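PDB 1EE8: MUTM (fpg) protein from Thermus thermophilus, which is a member of the Fpg (MutM) family that combines a beta-rich N-terminal domain with a helical H2TH domain and a zinc finger. Local coordinates for residues R34-A39 and V62-H67; L68-G73 and D97-G102. All blocks are in the same frame, centred on the assembly; numbering follows the deposited sequence.

Contact 1. Residues R34-A39 and V62-H67; sequences RNTALA and VELVAH
Val62 presents both of its branches to the turn that carries Leu38 and Ala39. No hydrogen bond crosses between the two segments; the 215 Å² of buried surface comes mainly from apolar side chains, with the Leu38 carbonyl against Val62. With Val62 CG1 anti to the backbone N (chi1 164°), the valine fork opens toward the turn. Val62 CG1 comes 4.1 Å from Ala39 CA, while Val62 CG2 sits 4.4 Å from Leu38 CG. Val62 CG2 also lies 4.0 Å from Leu38 O, a carbonyl oxygen that accepts a hydrogen bond from Arg42 NE. Further along the strand, Leu64 CB packs 4.3 Å from Ala39 CB, beside the closest pairing of the two backbones, where Ala39 CA and Leu64 CA are 6.3 Å apart. Leu64 CG stands anti to the backbone N (chi1 -177°), and from there Leu64 CD1 comes 4.3 Å from Thr36 CG2. Leu64 therefore spans from Ala39, at CB, to Thr36, at CD1.

Within 34-39, Ala39 N donates to Thr36 O at 2.9 Å, and a weak bond links Leu38 N to Asn35 O, giving a helix-like turn that brings Thr36, Leu38 and Ala39 to the strand.

Strand 62-67 lies between strands 53-58 and 103-108 in the sheet. On the side turned from this contact, Glu63 forms a salt bridge with Arg109. The turn also reaches strand 21-26, Thr36 touching Val25 and Ala39 touching Leu22, while Ala39 meets Leu58 of strand 53-58. It thus packs against residues of strands 21-26, 53-58 and 62-67 of the sheet, and Leu38 additionally touches Ala37 of the second subunit.

Contact 2. Residues L68-G73 and D97-G102; sequences LGMTGG and DPRRFG
Thr71 lays its side chain across Pro98 and the stem of Arg99, with Thr71 OG1 3.4 Å from Pro98 CD and Thr71 CG2 3.8 Å from Arg99 CG. Chi1 of 59° turns the hydroxyl in between the threonine's own N and carbonyl carbon, where two bonds grip it. Arg99 N donates to Thr71 OG1 at 2.9 Å and nearly straight (165°), and Thr71 OG1 donates to Asp97 OD2, also at 2.9 Å, arriving almost in line with that carboxylate C-O bond. The second carboxylate oxygen works within its own loop: Gly102 N reaches the syn side of Asp97 OD1 at 2.7 Å, so both oxygens of this buried group are engaged and its rotation is fixed.

A water bridges the loops, donating to Leu68 O and accepting from Thr71 N and Phe101 N; its approach to Asp97 OD2 is short enough to be doubtful in detail. On the outer side, the bend of Arg99 at chi3 (61°) brings Arg99 NH2 to 3.1 Å from Met70 SD, while Met70 CB packs 4.1 Å from Phe101 CD2. The backbones run close, Gly72 CA lying 4.3 Å from Asp97 CA.

Segment 68-73 leaves strand 62-67 for 73-75, and 97-102 leaves 92-96 for 103-108, so each loop crosses between two antiparallel pairs, 62-67 with 103-108 and 73-75 with 92-96. Arg83 NE bonds to Asp97 O, Leu68 rests on Pro1, and Gly73 pairs with His96 where strands 73-75 and 92-96 run antiparallel.

Overall arrangement
Both contacts lie within the N-terminal domain, in series along the chain, with centres about 17 Å apart. Strand 62-67 of contact 1 runs straight into 68-73 of contact 2, and 97-102 leads into strand 103-108, the antiparallel neighbour of that same strand. They meet at this junction, where His67 CD2 packs 3.8 Å from Phe101 O. Contact 1 is a largely apolar, buried contact whose centre is about 20 Å from the centre of the chain, beside the second subunit; contact 2, whose centre is about 12 Å from the centre of the chain, is a polar junction of loops that no other chain of the assembly touches. The zinc ion, held by Cys238, Cys241, Cys258 and Cys261, belongs to the separate zinc finger.

Contact 1. Residues R34-A39 and V62-H67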
loop_
_atom_site.group_PDB
_atom_site.type_symbol
_atom_site.label_atom_id
_atom_site.label_comp_id
_atom_site.label_asym_id
_atom_site.label_seq_id
_atom_site.Cartn_x
_atom_site.Cartn_y
_atom_site.Cartn_z
ATOM N N ARG A 34 9.077 4.163 -1.688
ATOM C CA ARG A 34 8.154 3.228 -2.310
ATOM C C ARG A 34 7.150 2.531 -1.420
ATOM O O ARG A 34 7.493 2.027 -0.346
ATOM C CB ARG A 34 8.961 2.175 -3.058
ATOM C CG ARG A 34 9.937 2.763 -4.054
ATOM C CD ARG A 34 10.974 1.735 -4.488
ATOM N NE ARG A 34 12.034 2.367 -5.268
ATOM C CZ ARG A 34 13.261 1.875 -5.409
ATOM N NH1 ARG A 34 13.596 0.733 -4.820
ATOM N NH2 ARG A 34 14.155 2.527 -6.142
ATOM N N ASN A 35 5.905 2.502 -1.892
ATOM C CA ASN A 35 4.816 1.837 -1.187
ATOM C C ASN A 35 4.684 2.262 0.265
ATOM O O ASN A 35 4.398 1.437 1.126
ATOM C CB ASN A 35 5.020 0.319 -1.253
ATOM C CG ASN A 35 5.106 -0.192 -2.678
ATOM O OD1 ASN A 35 6.125 -0.747 -3.100
ATOM N ND2 ASN A 35 4.036 0.001 -3.430
ATOM N N THR A 36 4.880 3.543 0.546
ATOM C CA THR A 36 4.767 4.008 1.925
ATOM C C THR A 36 3.317 4.024 2.422
ATOM O O THR A 36 3.078 3.956 3.623
ATOM C CB THR A 36 5.388 5.413 2.095
ATOM O OG1 THR A 36 4.741 6.336 1.210
ATOM C CG2 THR A 36 6.872 5.371 1.776
ATOM N N ALA A 37 2.352 4.092 1.507
ATOM C CA ALA A 37 0.937 4.111 1.901
ATOM C C ALA A 37 0.585 2.841 2.677
ATOM O O ALA A 37 -0.353 2.814 3.469
ATOM C CB ALA A 37 0.043 4.234 0.672
ATOM N N LEU A 38 1.362 1.792 2.447
ATOM C CA LEU A 38 1.143 0.520 3.114
ATOM C C LEU A 38 1.267 0.661 4.624
ATOM O O LEU A 38 0.579 -0.020 5.390
ATOM C CB LEU A 38 2.169 -0.490 2.609
ATOM C CG LEU A 38 1.692 -1.917 2.379
ATOM C CD1 LEU A 38 0.611 -1.911 1.322
ATOM C CD2 LEU A 38 2.865 -2.781 1.949
ATOM N N ALA A 39 2.150 1.556 5.045
ATOM C CA ALA A 39 2.424 1.790 6.458
ATOM C C ALA A 39 1.453 2.724 7.168
ATOM O O ALA A 39 1.381 2.728 8.396
ATOM C CB ALA A 39 3.846 2.341 6.610
ATOM N N VAL A 62 3.174 -5.240 8.700
ATOM C CA VAL A 62 3.825 -4.355 7.744
ATOM C C VAL A 62 5.117 -3.793 8.333
ATOM O O VAL A 62 5.255 -3.678 9.552
ATOM C CB VAL A 62 2.897 -3.165 7.376
ATOM C CG1 VAL A 62 3.701 -2.059 6.719
ATOM C CG2 VAL A 62 1.778 -3.639 6.438
ATOM N N GLU A 63 6.066 -3.459 7.465
ATOM C CA GLU A 63 7.314 -2.860 7.910
ATOM C C GLU A 63 7.671 -1.677 7.022
ATOM O O GLU A 63 7.505 -1.723 5.803
ATOM C CB GLU A 63 8.474 -3.870 7.870
ATOM C CG GLU A 63 8.305 -5.072 8.785
ATOM C CD GLU A 63 9.508 -6.005 8.771
ATOM O OE1 GLU A 63 9.872 -6.519 7.688
ATOM O OE2 GLU A 63 10.090 -6.231 9.851
ATOM N N LEU A 64 8.136 -0.602 7.642
ATOM C CA LEU A 64 8.570 0.552 6.883
ATOM C C LEU A 64 10.081 0.491 7.044
ATOM O O LEU A 64 10.617 0.750 8.121
ATOM C CB LEU A 64 8.013 1.848 7.463
ATOM C CG LEU A 64 8.351 3.119 6.675
ATOM C CD1 LEU A 64 7.868 2.995 5.235
ATOM C CD2 LEU A 64 7.699 4.316 7.348
ATOM N N VAL A 65 10.760 0.106 5.973
ATOM C CA VAL A 65 12.202 -0.004 6.017
ATOM C C VAL A 65 12.821 1.301 5.567
ATOM O O VAL A 65 12.392 1.893 4.574
ATOM C CB VAL A 65 12.696 -1.165 5.120
ATOM C CG1 VAL A 65 14.225 -1.223 5.117
ATOM C CG2 VAL A 65 12.115 -2.474 5.627
ATOM N N ALA A 66 13.819 1.754 6.312
ATOM C CA ALA A 66 14.495 2.990 5.978
ATOM C C ALA A 66 15.988 2.778 5.819
ATOM O O ALA A 66 16.635 2.146 6.657
ATOM C CB ALA A 66 14.229 4.053 7.057
ATOM N N HIS A 67 16.519 3.297 4.721
ATOM C CA HIS A 67 17.942 3.232 4.430
ATOM C C HIS A 67 18.363 4.693 4.394
ATOM O O HIS A 67 17.894 5.456 3.556
ATOM C CB HIS A 67 18.195 2.566 3.074
ATOM C CG HIS A 67 19.573 2.800 2.544
ATOM N ND1 HIS A 67 20.709 2.459 3.249
ATOM C CD2 HIS A 67 20.002 3.380 1.397
ATOM C CE1 HIS A 67 21.777 2.821 2.561
ATOM N NE2 HIS A 67 21.375 3.382 1.433
#

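Contact 2. Residues L68-G73 and D97-G102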
loop_
_atom_site.group_PDB
_atom_site.type_symbol
_atom_site.label_atom_id
_atom_site.label_comp_id
_atom_site.label_asym_id
_atom_site.label_seq_id
_atom_site.Cartn_x
_atom_site.Cartn_y
_atom_site.Cartn_z
ATOM N N LEU A 68 19.237 5.078 5.317
ATOM C CA LEU A 68 19.682 6.462 5.423
ATOM C C LEU A 68 20.595 6.944 4.306
ATOM O O LEU A 68 20.483 8.085 3.851
ATOM C CB LEU A 68 20.364 6.680 6.776
ATOM C CG LEU A 68 19.499 6.297 7.982
ATOM C CD1 LEU A 68 20.161 6.766 9.271
ATOM C CD2 LEU A 68 18.125 6.929 7.851
ATOM N N GLY A 69 21.496 6.082 3.855
ATOM C CA GLY A 69 22.403 6.495 2.802
ATOM C C GLY A 69 23.521 7.330 3.394
ATOM O O GLY A 69 23.806 7.231 4.581
ATOM N N MET A 70 24.132 8.179 2.576
ATOM C CA MET A 70 25.245 9.009 3.022
ATOM C C MET A 70 24.903 10.181 3.941
ATOM O O MET A 70 25.679 10.515 4.835
ATOM C CB MET A 70 26.001 9.539 1.799
ATOM C CG MET A 70 27.161 10.459 2.132
ATOM S SD MET A 70 27.952 11.111 0.645
ATOM C CE MET A 70 29.316 9.920 0.443
ATOM N N THR A 71 23.757 10.813 3.727
ATOM C CA THR A 71 23.383 11.964 4.541
ATOM C C THR A 71 21.972 11.888 5.115
ATOM O O THR A 71 21.444 12.881 5.622
ATOM C CB THR A 71 23.492 13.248 3.717
ATOM O OG1 THR A 71 22.627 13.157 2.575
ATOM C CG2 THR A 71 24.932 13.450 3.251
ATOM N N GLY A 72 21.368 10.712 5.039
ATOM C CA GLY A 72 20.014 10.560 5.545
ATOM C C GLY A 72 19.919 10.456 7.056
ATOM O O GLY A 72 20.817 9.930 7.723
ATOM N N GLY A 73 18.820 10.965 7.602
ATOM C CA GLY A 73 18.619 10.903 9.036
ATOM C C GLY A 73 17.234 11.378 9.420
ATOM O O GLY A 73 16.595 12.122 8.671
ATOM N N ASP A 97 17.562 14.599 4.255
ATOM C CA ASP A 97 18.476 13.903 3.357
ATOM C C ASP A 97 19.002 14.791 2.234
ATOM O O ASP A 97 18.482 14.780 1.117
ATOM C CB ASP A 97 17.797 12.665 2.758
ATOM C CG ASP A 97 18.776 11.760 2.011
ATOM O OD1 ASP A 97 18.319 10.838 1.306
ATOM O OD2 ASP A 97 20.003 11.966 2.141
ATOM N N PRO A 98 20.051 15.566 2.522
ATOM C CA PRO A 98 20.684 16.474 1.563
ATOM C C PRO A 98 21.047 15.830 0.218
ATOM O O PRO A 98 20.642 16.318 -0.827
ATOM C CB PRO A 98 21.928 16.944 2.310
ATOM C CG PRO A 98 21.464 16.965 3.732
ATOM C CD PRO A 98 20.702 15.662 3.843
ATOM N N ARG A 99 21.799 14.732 0.245
ATOM C CA ARG A 99 22.232 14.087 -0.997
ATOM C C ARG A 99 21.254 13.130 -1.667
ATOM O O ARG A 99 21.529 12.627 -2.754
ATOM C CB ARG A 99 23.586 13.403 -0.789
ATOM C CG ARG A 99 24.696 14.389 -0.425
ATOM C CD ARG A 99 26.077 13.823 -0.702
ATOM N NE ARG A 99 26.247 13.505 -2.119
ATOM C CZ ARG A 99 27.375 13.056 -2.660
ATOM N NH1 ARG A 99 27.426 12.792 -3.958
ATOM N NH2 ARG A 99 28.455 12.880 -1.909
ATOM N N ARG A 100 20.118 12.887 -1.015
ATOM C CA ARG A 100 19.052 12.038 -1.544
ATOM C C ARG A 100 19.385 10.576 -1.820
ATOM O O ARG A 100 18.825 9.978 -2.739
ATOM C CB ARG A 100 18.472 12.665 -2.821
ATOM C CG ARG A 100 18.166 14.151 -2.695
ATOM C CD ARG A 100 17.424 14.686 -3.909
ATOM N NE ARG A 100 16.011 14.321 -3.894
ATOM C CZ ARG A 100 15.139 14.680 -4.832
ATOM N NH1 ARG A 100 15.540 15.411 -5.866
ATOM N NH2 ARG A 100 13.865 14.319 -4.735
ATOM N N PHE A 101 20.283 9.996 -1.031
ATOM C CA PHE A 101 20.627 8.591 -1.213
ATOM C C PHE A 101 19.693 7.710 -0.387
ATOM O O PHE A 101 19.520 6.526 -0.675
ATOM C CB PHE A 101 22.079 8.346 -0.809
ATOM C CG PHE A 101 23.066 8.778 -1.846
ATOM C CD1 PHE A 101 23.186 8.073 -3.042
ATOM C CD2 PHE A 101 23.876 9.891 -1.637
ATOM C CE1 PHE A 101 24.102 8.469 -4.015
ATOM C CE2 PHE A 101 24.793 10.297 -2.601
ATOM C CZ PHE A 101 24.908 9.585 -3.793
ATOM N N GLY A 102 19.084 8.297 0.637
ATOM C CA GLY A 102 18.170 7.540 1.470
ATOM C C GLY A 102 16.995 6.969 0.689
ATOM O O GLY A 102 16.614 7.488 -0.358
HETATM O O HOH W 1 21.598 10.060 1.780
#